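Local atomic coordinates of alpha-amylase (PDB entry 6M4K), a protein that probably catalyses the endohydrolysis of internal alpha-1,4-glucosidic linkages in starch-like polysaccharides, as a calcium-containing, cold-active alpha-amylase of glycoside hydrolase family 13. Residues 33-36 with 37-41; 210-213 with 214-218; 280-284 with 285-289; 323-326 with 327-331; 377-380 with 381-384. All coordinates share one frame; numbering follows the deposited sequence.

Contact 1 (33-36 with 37-41); sequences ECQW and LADHN
Trp36 and His40, one turn apart at the end of helix 27-39, lie as an offset stack, the six-membered ring of Trp36 and the imidazole having centroids 3.6 Å apart and planes inclined by 16°. The imidazole settles over one face of the indole, CE1 of His40 coming to 3.1 Å from CE2 of Trp36, while CB of His40 adds a CH-pi contact over the six-membered ring.

Trp36 O accepts both from His40 N and, at 2.8 Å, from His40 ND1, the two donors arriving from opposite faces of the carbonyl plane; Trp36 O lies in the imidazole plane, and the bond from ND1 holds that ring against rotation. On the solvent side Gln35 NE2 makes a weak bond of 3.0 Å to Asp39 OD1, its chain bending at chi2 (63°) to reach the carboxylate.

Among apolar groups, Leu37 CD1 rests 3.9 Å from Glu33 CG, whose carboxylate turns to His386 and Arg387. Asn41, with positive phi, is the C-prime residue of a Schellman motif closing the helix. This helix links strands 19-22 and 44-47 in a beta-alpha-beta unit; the Cys34-Cys91 disulfide ties it to helix 81-93, and Tyr392 of helix 389-401 meets His40 edge-to-face.

Contact 2 (210-213 with 214-218); sequences LEAI and LGRLN
The C-terminal end of helix 207-214 runs into a type I beta turn spanning Leu214 to Leu217, and here the side chain of Arg216 folds back on the last helical turn. Its NH1 donates to Ala212 O at 3.0 Å, with an N-H...O angle of 155°. The carbonyl oxygen lies at the edge of the guanidinium, in its plane, whereas NH1 stands above the carbonyl plane, 62° out of it. The chain is extended from CG to NE and passes alongside the carbonyl, CG coming to 3.5 Å from Ala212 O.

The backbone changes its pattern at the same place. Leu214 N bonds to Leu210 O at 2.8 Å and Gly215 N to Glu211 O, but Arg216 N turns to Ile213 O at 3.0 Å, one residue nearer. CG of Leu214 packs 3.2 Å from Leu210 O on the buried side.

NE of Arg216 forms a salt bridge with Asp180 of helix 176-192. A leucine here, with no N-H to offer Ala212 O, would probably leave the Asp180 carboxylate without this charged mate and the turn less firmly tied to helix 176-192. The arrangement is a helix C-terminus at which an arginine side chain takes up a carbonyl of the final turn, in the barrel segment leading to strand 232-235.

Contact 3 (280-284 with 285-289); sequences LVNFG and EGWGQ
Asn282 OD1 accepts from the indole NE1 of Trp287 at 2.8 Å, the N-H...O angle being 148°. The indole nitrogen stands above the amide carbonyl plane, 53° out of it, and the oxygen is itself somewhat tilted from the indole plane. Asn282 reaches it with CG lodged between its own N and carbonyl carbon (chi1 67°), the amide and indole planes crossing steeply.

Two further links close the turn. Trp287 N donates to Gly284 O at 2.9 Å, and a water bridges Asn282 O, to which it donates, and Gly286 N, from which it accepts. Gly284 has backbone angles at which a CB would jam against the preceding carbonyl.

Against one face of the indole, Phe283 presents its edge in a T-shaped pair: CD1 approaches CD2 of Trp287 to 4.0 Å, and the centroids of the Phe283 ring and the five-membered ring of Trp287 are 5.3 Å apart. Leu280 CD2 touches the indole at CZ2, 4.1 Å away. The amide of Gln289 stands almost perpendicular to the Phe283 ring, NE2 being 3.5 Å from CE1, and bonds onward to Asn264.

An alanine at Trp287 would leave Asn282 OD1 without its indole donor and would probably open a gap beside the Phe283 edge. Residues 280-289 lie in the loop between helix 259-270 and strand 295-297, Trp287 packing on Asn264 and Val268 of that helix and Leu280 and Phe283 on its Leu265.

Contact 4 (323-326 with 327-331); sequences NMYK and IATAF. With SO4 (sulfate ion), chain F.
Residues 323-331 follow an unbroken alpha-helical course, Ile327, Ala328, Thr329 and Ala330 each donating to the carbonyl four residues earlier, from Ile327 N to Asn323 O at 3.2 Å to Ala330 N to Lys326 O at 2.8 Å. These residues make up most of helix 322-334, which lies between strands 295-297 and 339-344 of the TIM barrel.

Thr329 adds a side-chain bond to this ladder. Its hydroxyl, with OG1 set beside the backbone N (chi1 -58°), returns to Tyr325 O at 2.9 Å, and this oxygen also accepts from Thr329 N; the two donors come from opposite faces of the carbonyl plane. A hydroxyl on a buried helix face thereby meets an acceptor within its own helix. The same OG1 sits over one face of the Tyr325 ring, whose own hydroxyl bonds to Asp300.

Ile327 packs back along the helix, CG1 lying 3.4 Å from Asn323 O. The ammonium of Lys326 is engaged outside the segment, by Asn490 and in a salt bridge with Glu390 of helix 389-401. Met391 of that helix touches Tyr325, Lys326 and Thr329.

At the N-terminal end a sulfate, probably from the crystallisation liquor, is held by backbone amides. Asn323 N donates to sulfate O3 at 3.0 Å. Met324 N donates to sulfate O1 at 2.9 Å. The methyl CE of Met324 lies 3.5 Å from sulfate O1.

Contact 5 (377-380 with 381-384); sequences CFNG and EWIC
Cys377 and Cys384 close this turn with a disulfide, SG to SG 2.1 Å and chi3 -76°, and the tight part of the contact lies between it and the turn's polar bonds. Phe378 N donates to Trp382 O at 3.0 Å.

Within the turn, Asn379 OD1 takes two amides: Trp382 N approaches nearly along the C=O axis at 3.0 Å, and Glu381 N comes from above the carbonyl plane at 2.8 Å. Chi1 of 71° folds the amide back over its own backbone toward them.

The exposed side is looser. There the Phe378 ring lies against the disulfide, its edge turned to the carbonyl oxygens of Ile383 and Cys384, with CE1 3.6 Å from Ile383 O. One water donates to both Asn379 O and Glu381 OE2; another accepts from Gly380 N and donates to Trp382 O. Glu381 OE1 forms a salt bridge with Lys373.

The loop runs from strand 356-357 to helix 389-401; its backbone bonds to Ser345 and Asn347, just beyond strand 339-344, and Trp382 meets Trp25, just before helix 27-39, edge-to-face.

The five contacts follow one another in series along the chain, all within the catalytic family 13 region, and are spread around its barrel. Contacts 3 and 4 touch directly: Phe331 CE2 lies 3.8 Å from Phe283 CD2, and its CZ packs against Leu280, so helix 322-334 backs onto the 280-289 turn. Contact 5 comes within about 5 Å of contact 1 and about 7 Å of contact 4 at the nearest atoms, without touching either; Arg387 serves both 1 and 5, pairing with Glu33 and touching Phe378. Contact 2 stands apart, its centre about 37 Å from that of contact 4, and is near the calcium ion, about 9 Å from the Leu210 side chain. The other four lie away from the calcium site.

Contact 1 (33-36 with 37-41)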
loop_
_atom_site.group_PDB
_atom_site.type_symbol
_atom_site.label_atom_id
_atom_site.label_comp_id
_atom_site.label_asym_id
_atom_site.label_seq_id
_atom_site.Cartn_x
_atom_site.Cartn_y
_atom_site.Cartn_z
ATOM N N GLU A 33 -3.021 11.741 13.210
ATOM C CA GLU A 33 -3.823 11.377 12.052
ATOM C C GLU A 33 -4.821 10.269 12.363
ATOM O O GLU A 33 -5.845 10.164 11.688
ATOM C CB GLU A 33 -2.903 10.956 10.904
ATOM C CG GLU A 33 -3.594 10.913 9.552
ATOM C CD GLU A 33 -3.939 12.294 9.017
ATOM O OE1 GLU A 33 -3.637 13.314 9.685
ATOM O OE2 GLU A 33 -4.502 12.361 7.907
ATOM N N CYS A 34 -4.545 9.435 13.371
ATOM C CA CYS A 34 -5.457 8.336 13.670
ATOM C C CYS A 34 -6.862 8.823 14.002
ATOM O O CYS A 34 -7.830 8.130 13.689
ATOM C CB CYS A 34 -4.871 7.419 14.749
ATOM S SG CYS A 34 -3.631 6.315 14.026
ATOM N N GLN A 35 -7.002 10.018 14.585
ATOM C CA GLN A 35 -8.338 10.553 14.835
ATOM C C GLN A 35 -9.066 10.820 13.524
ATOM O O GLN A 35 -10.234 10.449 13.358
ATOM C CB GLN A 35 -8.268 11.830 15.674
ATOM C CG GLN A 35 -9.641 12.366 16.056
ATOM C CD GLN A 35 -10.411 11.400 16.938
ATOM O OE1 GLN A 35 -10.113 11.262 18.125
ATOM N NE2 GLN A 35 -11.393 10.717 16.362
ATOM N N TRP A 36 -8.389 11.491 12.584
ATOM C CA TRP A 36 -8.976 11.751 11.274
ATOM C C TRP A 36 -9.313 10.446 10.561
ATOM O O TRP A 36 -10.398 10.298 9.984
ATOM C CB TRP A 36 -8.008 12.607 10.436
ATOM C CG TRP A 36 -8.646 13.134 9.178
ATOM C CD1 TRP A 36 -9.205 14.376 8.995
ATOM C CD2 TRP A 36 -8.829 12.428 7.943
ATOM N NE1 TRP A 36 -9.710 14.479 7.721
ATOM C CE2 TRP A 36 -9.498 13.299 7.054
ATOM C CE3 TRP A 36 -8.481 11.147 7.497
ATOM C CZ2 TRP A 36 -9.844 12.923 5.748
ATOM C CZ3 TRP A 36 -8.822 10.770 6.206
ATOM C CH2 TRP A 36 -9.502 11.657 5.344
ATOM N N LEU A 37 -8.386 9.490 10.601
ATOM C CA LEU A 37 -8.608 8.203 9.958
ATOM C C LEU A 37 -9.798 7.469 10.559
ATOM O O LEU A 37 -10.607 6.897 9.825
ATOM C CB LEU A 37 -7.351 7.351 10.061
ATOM C CG LEU A 37 -6.188 7.870 9.219
ATOM C CD1 LEU A 37 -4.879 7.246 9.685
ATOM C CD2 LEU A 37 -6.415 7.571 7.746
ATOM N N ALA A 38 -9.912 7.467 11.890
ATOM C CA ALA A 38 -11.066 6.837 12.530
ATOM C C ALA A 38 -12.365 7.515 12.112
ATOM O O ALA A 38 -13.350 6.843 11.791
ATOM C CB ALA A 38 -10.897 6.864 14.052
ATOM N N ASP A 39 -12.378 8.852 12.097
ATOM C CA ASP A 39 -13.583 9.588 11.716
ATOM C C ASP A 39 -14.009 9.282 10.288
ATOM O O ASP A 39 -15.195 9.405 9.957
ATOM C CB ASP A 39 -13.361 11.097 11.870
ATOM C CG ASP A 39 -13.224 11.534 13.318
ATOM O OD1 ASP A 39 -13.564 10.749 14.226
ATOM O OD2 ASP A 39 -12.786 12.682 13.536
ATOM N N HIS A 40 -13.063 8.901 9.429
ATOM C CA HIS A 40 -13.340 8.571 8.042
ATOM C C HIS A 40 -13.355 7.074 7.797
ATOM O O HIS A 40 -13.420 6.632 6.642
ATOM C CB HIS A 40 -12.367 9.304 7.120
ATOM C CG HIS A 40 -12.582 10.781 7.126
ATOM N ND1 HIS A 40 -12.113 11.592 8.136
ATOM C CD2 HIS A 40 -13.281 11.585 6.290
ATOM C CE1 HIS A 40 -12.486 12.839 7.904
ATOM N NE2 HIS A 40 -13.196 12.861 6.791
ATOM N N ASN A 41 -13.318 6.288 8.866
ATOM C CA ASN A 41 -13.542 4.848 8.791
ATOM C C ASN A 41 -12.531 4.128 7.901
ATOM O O ASN A 41 -12.866 3.200 7.163
ATOM C CB ASN A 41 -14.998 4.518 8.481
ATOM C CG ASN A 41 -15.880 4.820 9.659
ATOM O OD1 ASN A 41 -15.674 4.270 10.735
ATOM N ND2 ASN A 41 -16.802 5.749 9.499
#

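Contact 2 (210-213 with 214-218)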
loop_
_atom_site.group_PDB
_atom_site.type_symbol
_atom_site.label_atom_id
_atom_site.label_comp_id
_atom_site.label_asym_id
_atom_site.label_seq_id
_atom_site.Cartn_x
_atom_site.Cartn_y
_atom_site.Cartn_z
ATOM N N LEU A 210 10.520 -17.886 5.778
ATOM C CA LEU A 210 9.408 -17.088 6.282
ATOM C C LEU A 210 8.485 -17.919 7.166
ATOM O O LEU A 210 8.043 -17.457 8.222
ATOM C CB LEU A 210 8.633 -16.473 5.114
ATOM C CG LEU A 210 9.322 -15.293 4.421
ATOM C CD1 LEU A 210 8.695 -15.004 3.064
ATOM C CD2 LEU A 210 9.253 -14.037 5.307
ATOM N N GLU A 211 8.198 -19.164 6.764
ATOM C CA GLU A 211 7.330 -20.003 7.587
ATOM C C GLU A 211 7.938 -20.244 8.964
ATOM O O GLU A 211 7.231 -20.211 9.979
ATOM C CB GLU A 211 7.039 -21.335 6.890
ATOM C CG GLU A 211 6.115 -22.242 7.697
ATOM C CD GLU A 211 5.877 -23.583 7.035
ATOM O OE1 GLU A 211 6.014 -23.678 5.799
ATOM O OE2 GLU A 211 5.558 -24.548 7.760
ATOM N N ALA A 212 9.256 -20.458 9.016
ATOM C CA ALA A 212 9.919 -20.702 10.295
ATOM C C ALA A 212 9.901 -19.464 11.181
ATOM O O ALA A 212 9.763 -19.570 12.402
ATOM C CB ALA A 212 11.361 -21.151 10.057
ATOM N N ILE A 213 10.072 -18.278 10.589
ATOM C CA ILE A 213 10.000 -17.041 11.363
ATOM C C ILE A 213 8.581 -16.806 11.865
ATOM O O ILE A 213 8.359 -16.508 13.045
ATOM C CB ILE A 213 10.518 -15.857 10.524
ATOM C CG1 ILE A 213 12.008 -16.049 10.205
ATOM C CG2 ILE A 213 10.250 -14.534 11.240
ATOM C CD1 ILE A 213 12.523 -15.123 9.111
ATOM N N LEU A 214 7.594 -16.954 10.978
ATOM C CA LEU A 214 6.211 -16.724 11.383
ATOM C C LEU A 214 5.766 -17.710 12.458
ATOM O O LEU A 214 4.967 -17.352 13.334
ATOM C CB LEU A 214 5.275 -16.781 10.172
ATOM C CG LEU A 214 5.499 -15.700 9.105
ATOM C CD1 LEU A 214 4.440 -15.796 8.005
ATOM C CD2 LEU A 214 5.543 -14.300 9.679
ATOM N N GLY A 215 6.279 -18.947 12.420
ATOM C CA GLY A 215 5.943 -19.929 13.443
ATOM C C GLY A 215 6.440 -19.575 14.830
ATOM O O GLY A 215 5.957 -20.143 15.816
ATOM N N ARG A 216 7.392 -18.649 14.929
ATOM C CA ARG A 216 7.902 -18.176 16.206
ATOM C C ARG A 216 7.104 -17.006 16.762
ATOM O O ARG A 216 7.372 -16.567 17.882
ATOM C CB ARG A 216 9.361 -17.741 16.057
ATOM C CG ARG A 216 10.350 -18.867 15.803
ATOM C CD ARG A 216 11.625 -18.294 15.185
ATOM N NE ARG A 216 12.795 -19.156 15.374
ATOM C CZ ARG A 216 13.059 -20.253 14.667
ATOM N NH1 ARG A 216 12.231 -20.656 13.714
ATOM N NH2 ARG A 216 14.156 -20.959 14.926
ATOM N N LEU A 217 6.123 -16.496 16.024
ATOM C CA LEU A 217 5.450 -15.276 16.449
ATOM C C LEU A 217 4.439 -15.548 17.551
ATOM O O LEU A 217 3.763 -16.585 17.561
ATOM C CB LEU A 217 4.730 -14.615 15.273
ATOM C CG LEU A 217 5.622 -14.066 14.164
ATOM C CD1 LEU A 217 4.771 -13.321 13.133
ATOM C CD2 LEU A 217 6.688 -13.152 14.731
ATOM N N ASN A 218 4.339 -14.604 18.481
ATOM C CA ASN A 218 3.280 -14.580 19.474
ATOM C C ASN A 218 2.004 -14.006 18.866
ATOM O O ASN A 218 2.031 -13.291 17.859
ATOM C CB ASN A 218 3.693 -13.712 20.659
ATOM C CG ASN A 218 4.950 -14.213 21.340
ATOM O OD1 ASN A 218 5.231 -15.413 21.346
ATOM N ND2 ASN A 218 5.711 -13.296 21.919
#

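Contact 3 (280-284 with 285-289)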
loop_
_atom_site.group_PDB
_atom_site.type_symbol
_atom_site.label_atom_id
_atom_site.label_comp_id
_atom_site.label_asym_id
_atom_site.label_seq_id
_atom_site.Cartn_x
_atom_site.Cartn_y
_atom_site.Cartn_z
ATOM N N LEU A 280 -12.826 -4.120 -17.939
ATOM C CA LEU A 280 -12.834 -4.375 -16.500
ATOM C C LEU A 280 -14.028 -5.199 -16.042
ATOM O O LEU A 280 -14.130 -5.483 -14.843
ATOM C CB LEU A 280 -12.782 -3.053 -15.736
ATOM C CG LEU A 280 -11.507 -2.234 -15.940
ATOM C CD1 LEU A 280 -11.594 -0.908 -15.203
ATOM C CD2 LEU A 280 -10.269 -3.018 -15.498
ATOM N N VAL A 281 -14.931 -5.579 -16.955
ATOM C CA VAL A 281 -16.130 -6.334 -16.592
ATOM C C VAL A 281 -15.802 -7.558 -15.740
ATOM O O VAL A 281 -16.582 -7.939 -14.859
ATOM C CB VAL A 281 -16.931 -6.692 -17.868
ATOM C CG1 VAL A 281 -16.121 -7.593 -18.796
ATOM C CG2 VAL A 281 -18.271 -7.330 -17.524
ATOM N N ASN A 282 -14.649 -8.182 -15.969
ATOM C CA ASN A 282 -14.239 -9.375 -15.234
ATOM C C ASN A 282 -12.944 -9.148 -14.455
ATOM O O ASN A 282 -12.191 -10.096 -14.192
ATOM C CB ASN A 282 -14.073 -10.555 -16.189
ATOM C CG ASN A 282 -12.906 -10.362 -17.149
ATOM O OD1 ASN A 282 -12.501 -9.231 -17.446
ATOM N ND2 ASN A 282 -12.345 -11.474 -17.623
ATOM N N PHE A 283 -12.662 -7.906 -14.078
ATOM C CA PHE A 283 -11.399 -7.609 -13.425
ATOM C C PHE A 283 -11.252 -8.378 -12.117
ATOM O O PHE A 283 -12.195 -8.517 -11.337
ATOM C CB PHE A 283 -11.279 -6.117 -13.142
ATOM C CG PHE A 283 -9.976 -5.766 -12.490
ATOM C CD1 PHE A 283 -8.799 -5.818 -13.217
ATOM C CD2 PHE A 283 -9.916 -5.452 -11.142
ATOM C CE1 PHE A 283 -7.577 -5.534 -12.614
ATOM C CE2 PHE A 283 -8.699 -5.171 -10.542
ATOM C CZ PHE A 283 -7.537 -5.212 -11.283
ATOM N N GLY A 284 -10.036 -8.854 -11.877
ATOM C CA GLY A 284 -9.717 -9.558 -10.654
ATOM C C GLY A 284 -8.902 -10.787 -10.969
ATOM O O GLY A 284 -8.042 -10.765 -11.855
ATOM N N GLU A 285 -9.201 -11.876 -10.253
ATOM C CA GLU A 285 -8.446 -13.112 -10.416
ATOM C C GLU A 285 -8.428 -13.579 -11.867
ATOM O O GLU A 285 -7.421 -14.127 -12.326
ATOM C CB GLU A 285 -9.036 -14.193 -9.502
ATOM C CG GLU A 285 -8.237 -15.494 -9.457
ATOM C CD GLU A 285 -8.809 -16.506 -8.478
ATOM O OE1 GLU A 285 -9.790 -16.186 -7.771
ATOM O OE2 GLU A 285 -8.255 -17.625 -8.411
ATOM N N GLY A 286 -9.516 -13.352 -12.607
ATOM C CA GLY A 286 -9.611 -13.807 -13.986
ATOM C C GLY A 286 -8.673 -13.106 -14.947
ATOM O O GLY A 286 -8.491 -13.573 -16.079
ATOM N N TRP A 287 -8.073 -11.996 -14.533
ATOM C CA TRP A 287 -7.032 -11.369 -15.334
ATOM C C TRP A 287 -5.676 -12.037 -15.153
ATOM O O TRP A 287 -4.661 -11.463 -15.554
ATOM C CB TRP A 287 -6.952 -9.872 -15.017
ATOM C CG TRP A 287 -7.985 -9.055 -15.736
ATOM C CD1 TRP A 287 -9.327 -9.317 -15.834
ATOM C CD2 TRP A 287 -7.758 -7.844 -16.468
ATOM N NE1 TRP A 287 -9.938 -8.339 -16.577
ATOM C CE2 TRP A 287 -9.001 -7.424 -16.978
ATOM C CE3 TRP A 287 -6.621 -7.074 -16.740
ATOM C CZ2 TRP A 287 -9.138 -6.269 -17.748
ATOM C CZ3 TRP A 287 -6.757 -5.933 -17.509
ATOM C CH2 TRP A 287 -8.008 -5.538 -18.000
ATOM N N GLY A 288 -5.630 -13.238 -14.578
ATOM C CA GLY A 288 -4.357 -13.861 -14.276
ATOM C C GLY A 288 -3.726 -13.370 -12.993
ATOM O O GLY A 288 -2.498 -13.418 -12.849
ATOM N N GLN A 289 -4.535 -12.887 -12.057
ATOM C CA GLN A 289 -4.066 -12.336 -10.792
ATOM C C GLN A 289 -4.365 -13.311 -9.661
ATOM O O GLN A 289 -5.053 -14.323 -9.836
ATOM C CB GLN A 289 -4.728 -10.976 -10.520
ATOM C CG GLN A 289 -4.472 -9.953 -11.619
ATOM C CD GLN A 289 -5.042 -8.564 -11.325
ATOM O OE1 GLN A 289 -5.672 -8.322 -10.283
ATOM N NE2 GLN A 289 -4.797 -7.635 -12.232
HETATM O O HOH W 1 -11.947 -12.101 -12.278
#

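Contact 4 (323-326 with 327-331)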
loop_
_atom_site.group_PDB
_atom_site.type_symbol
_atom_site.label_atom_id
_atom_site.label_comp_id
_atom_site.label_asym_id
_atom_site.label_seq_id
_atom_site.Cartn_x
_atom_site.Cartn_y
_atom_site.Cartn_z
ATOM N N ASN A 323 -5.937 13.156 -12.106
ATOM C CA ASN A 323 -7.289 12.863 -12.568
ATOM C C ASN A 323 -7.458 11.379 -12.866
ATOM O O ASN A 323 -8.431 10.752 -12.433
ATOM C CB ASN A 323 -7.631 13.707 -13.799
ATOM C CG ASN A 323 -9.119 13.787 -14.046
ATOM O OD1 ASN A 323 -9.893 14.112 -13.141
ATOM N ND2 ASN A 323 -9.536 13.469 -15.267
ATOM N N MET A 324 -6.512 10.805 -13.607
ATOM C CA MET A 324 -6.562 9.375 -13.895
ATOM C C MET A 324 -6.377 8.549 -12.628
ATOM O O MET A 324 -6.998 7.494 -12.474
ATOM C CB MET A 324 -5.472 9.025 -14.896
ATOM C CG MET A 324 -5.757 9.537 -16.302
ATOM S SD MET A 324 -4.583 8.888 -17.507
ATOM C CE MET A 324 -3.120 9.759 -17.019
ATOM N N TYR A 325 -5.508 9.000 -11.729
ATOM C CA TYR A 325 -5.286 8.296 -10.467
ATOM C C TYR A 325 -6.564 8.194 -9.652
ATOM O O TYR A 325 -6.841 7.153 -9.042
ATOM C CB TYR A 325 -4.250 9.083 -9.690
ATOM C CG TYR A 325 -3.693 8.467 -8.431
ATOM C CD1 TYR A 325 -2.921 7.311 -8.466
ATOM C CD2 TYR A 325 -3.853 9.101 -7.211
ATOM C CE1 TYR A 325 -2.357 6.784 -7.305
ATOM C CE2 TYR A 325 -3.297 8.584 -6.054
ATOM C CZ TYR A 325 -2.561 7.426 -6.107
ATOM O OH TYR A 325 -1.995 6.963 -4.945
ATOM N N LYS A 326 -7.358 9.259 -9.623
ATOM C CA LYS A 326 -8.619 9.211 -8.896
ATOM C C LYS A 326 -9.601 8.257 -9.559
ATOM O O LYS A 326 -10.380 7.589 -8.870
ATOM C CB LYS A 326 -9.223 10.609 -8.788
ATOM C CG LYS A 326 -8.493 11.506 -7.809
ATOM C CD LYS A 326 -9.139 12.877 -7.752
ATOM C CE LYS A 326 -8.739 13.717 -8.939
ATOM N NZ LYS A 326 -9.311 15.093 -8.828
ATOM N N ILE A 327 -9.608 8.200 -10.894
ATOM C CA ILE A 327 -10.483 7.252 -11.583
ATOM C C ILE A 327 -10.113 5.820 -11.210
ATOM O O ILE A 327 -10.973 5.004 -10.863
ATOM C CB ILE A 327 -10.426 7.473 -13.104
ATOM C CG1 ILE A 327 -11.045 8.823 -13.461
ATOM C CG2 ILE A 327 -11.153 6.342 -13.824
ATOM C CD1 ILE A 327 -10.811 9.228 -14.914
ATOM N N ALA A 328 -8.825 5.493 -11.303
ATOM C CA ALA A 328 -8.374 4.142 -10.983
ATOM C C ALA A 328 -8.662 3.793 -9.528
ATOM O O ALA A 328 -9.085 2.670 -9.227
ATOM C CB ALA A 328 -6.878 4.022 -11.266
ATOM N N THR A 329 -8.416 4.732 -8.610
ATOM C CA THR A 329 -8.659 4.474 -7.192
ATOM C C THR A 329 -10.148 4.315 -6.918
ATOM O O THR A 329 -10.551 3.440 -6.140
ATOM C CB THR A 329 -8.050 5.590 -6.332
ATOM O OG1 THR A 329 -6.640 5.686 -6.578
ATOM C CG2 THR A 329 -8.279 5.302 -4.851
ATOM N N ALA A 330 -10.985 5.136 -7.554
ATOM C CA ALA A 330 -12.423 4.997 -7.361
ATOM C C ALA A 330 -12.904 3.632 -7.821
ATOM O O ALA A 330 -13.701 2.980 -7.137
ATOM C CB ALA A 330 -13.169 6.103 -8.109
ATOM N N PHE A 331 -12.453 3.189 -8.996
ATOM C CA PHE A 331 -12.799 1.846 -9.441
ATOM C C PHE A 331 -12.366 0.799 -8.422
ATOM O O PHE A 331 -13.153 -0.081 -8.048
ATOM C CB PHE A 331 -12.197 1.534 -10.815
ATOM C CG PHE A 331 -12.488 0.129 -11.252
ATOM C CD1 PHE A 331 -13.715 -0.186 -11.809
ATOM C CD2 PHE A 331 -11.568 -0.888 -11.036
ATOM C CE1 PHE A 331 -14.011 -1.481 -12.175
ATOM C CE2 PHE A 331 -11.869 -2.196 -11.384
ATOM C CZ PHE A 331 -13.088 -2.489 -11.961
HETATM S S SO4 F . -4.067 13.676 -15.423
HETATM O O1 SO4 F . -4.458 12.321 -15.041
HETATM O O2 SO4 F . -4.745 14.011 -16.672
HETATM O O3 SO4 F . -4.480 14.597 -14.362
HETATM O O4 SO4 F . -2.619 13.753 -15.596
#

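Contact 5 (377-380 with 381-384)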
loop_
_atom_site.group_PDB
_atom_site.type_symbol
_atom_site.label_atom_id
_atom_site.label_comp_id
_atom_site.label_asym_id
_atom_site.label_seq_id
_atom_site.Cartn_x
_atom_site.Cartn_y
_atom_site.Cartn_z
ATOM N N CYS A 377 -1.161 18.919 5.328
ATOM C CA CYS A 377 -1.688 18.381 4.084
ATOM C C CYS A 377 -1.968 19.484 3.074
ATOM O O CYS A 377 -2.426 20.576 3.427
ATOM C CB CYS A 377 -2.958 17.580 4.352
ATOM S SG CYS A 377 -2.621 15.976 5.126
ATOM N N PHE A 378 -1.667 19.194 1.811
ATOM C CA PHE A 378 -2.019 20.031 0.668
ATOM C C PHE A 378 -1.166 21.290 0.565
ATOM O O PHE A 378 -1.553 22.234 -0.127
ATOM C CB PHE A 378 -3.509 20.405 0.634
ATOM C CG PHE A 378 -4.441 19.271 0.979
ATOM C CD1 PHE A 378 -4.214 17.982 0.515
ATOM C CD2 PHE A 378 -5.550 19.501 1.775
ATOM C CE1 PHE A 378 -5.084 16.948 0.833
ATOM C CE2 PHE A 378 -6.418 18.469 2.097
ATOM C CZ PHE A 378 -6.178 17.194 1.621
ATOM N N ASN A 379 -0.010 21.327 1.226
ATOM C CA ASN A 379 0.854 22.502 1.210
ATOM C C ASN A 379 1.881 22.463 0.084
ATOM O O ASN A 379 2.837 23.250 0.103
ATOM C CB ASN A 379 1.541 22.670 2.566
ATOM C CG ASN A 379 2.601 21.620 2.815
ATOM O OD1 ASN A 379 2.646 20.595 2.131
ATOM N ND2 ASN A 379 3.459 21.859 3.806
ATOM N N GLY A 380 1.697 21.589 -0.902
ATOM C CA GLY A 380 2.676 21.395 -1.948
ATOM C C GLY A 380 3.798 20.453 -1.589
ATOM O O GLY A 380 4.615 20.122 -2.459
ATOM N N GLU A 381 3.898 20.046 -0.327
ATOM C CA GLU A 381 4.920 19.110 0.117
ATOM C C GLU A 381 4.348 17.768 0.534
ATOM O O GLU A 381 4.909 16.734 0.172
ATOM C CB GLU A 381 5.730 19.703 1.275
ATOM C CG GLU A 381 6.344 21.060 0.923
ATOM C CD GLU A 381 7.015 21.716 2.102
ATOM O OE1 GLU A 381 7.960 21.126 2.659
ATOM O OE2 GLU A 381 6.608 22.844 2.462
ATOM N N TRP A 382 3.254 17.764 1.295
ATOM C CA TRP A 382 2.557 16.535 1.653
ATOM C C TRP A 382 1.313 16.406 0.782
ATOM O O TRP A 382 0.461 17.300 0.770
ATOM C CB TRP A 382 2.195 16.561 3.135
ATOM C CG TRP A 382 3.395 16.668 4.021
ATOM C CD1 TRP A 382 3.929 17.822 4.562
ATOM C CD2 TRP A 382 4.244 15.592 4.464
ATOM N NE1 TRP A 382 5.035 17.515 5.315
ATOM C CE2 TRP A 382 5.249 16.157 5.276
ATOM C CE3 TRP A 382 4.246 14.200 4.262
ATOM C CZ2 TRP A 382 6.239 15.387 5.885
ATOM C CZ3 TRP A 382 5.235 13.435 4.872
ATOM C CH2 TRP A 382 6.217 14.030 5.674
ATOM N N ILE A 383 1.207 15.287 0.060
ATOM C CA ILE A 383 0.117 15.115 -0.899
ATOM C C ILE A 383 -1.181 14.716 -0.202
ATOM O O ILE A 383 -2.265 15.190 -0.561
ATOM C CB ILE A 383 0.527 14.097 -1.979
ATOM C CG1 ILE A 383 1.857 14.509 -2.631
ATOM C CG2 ILE A 383 -0.589 13.917 -3.013
ATOM C CD1 ILE A 383 1.857 15.917 -3.271
ATOM N N CYS A 384 -1.090 13.805 0.775
ATOM C CA CYS A 384 -2.237 13.367 1.581
ATOM C C CYS A 384 -3.403 12.845 0.741
ATOM O O CYS A 384 -4.548 13.251 0.924
ATOM C CB CYS A 384 -2.708 14.468 2.527
ATOM S SG CYS A 384 -1.482 14.956 3.745
HETATM O O HOH W 2 4.914 24.495 1.396
HETATM O O HOH W 3 0.349 19.120 -1.393
#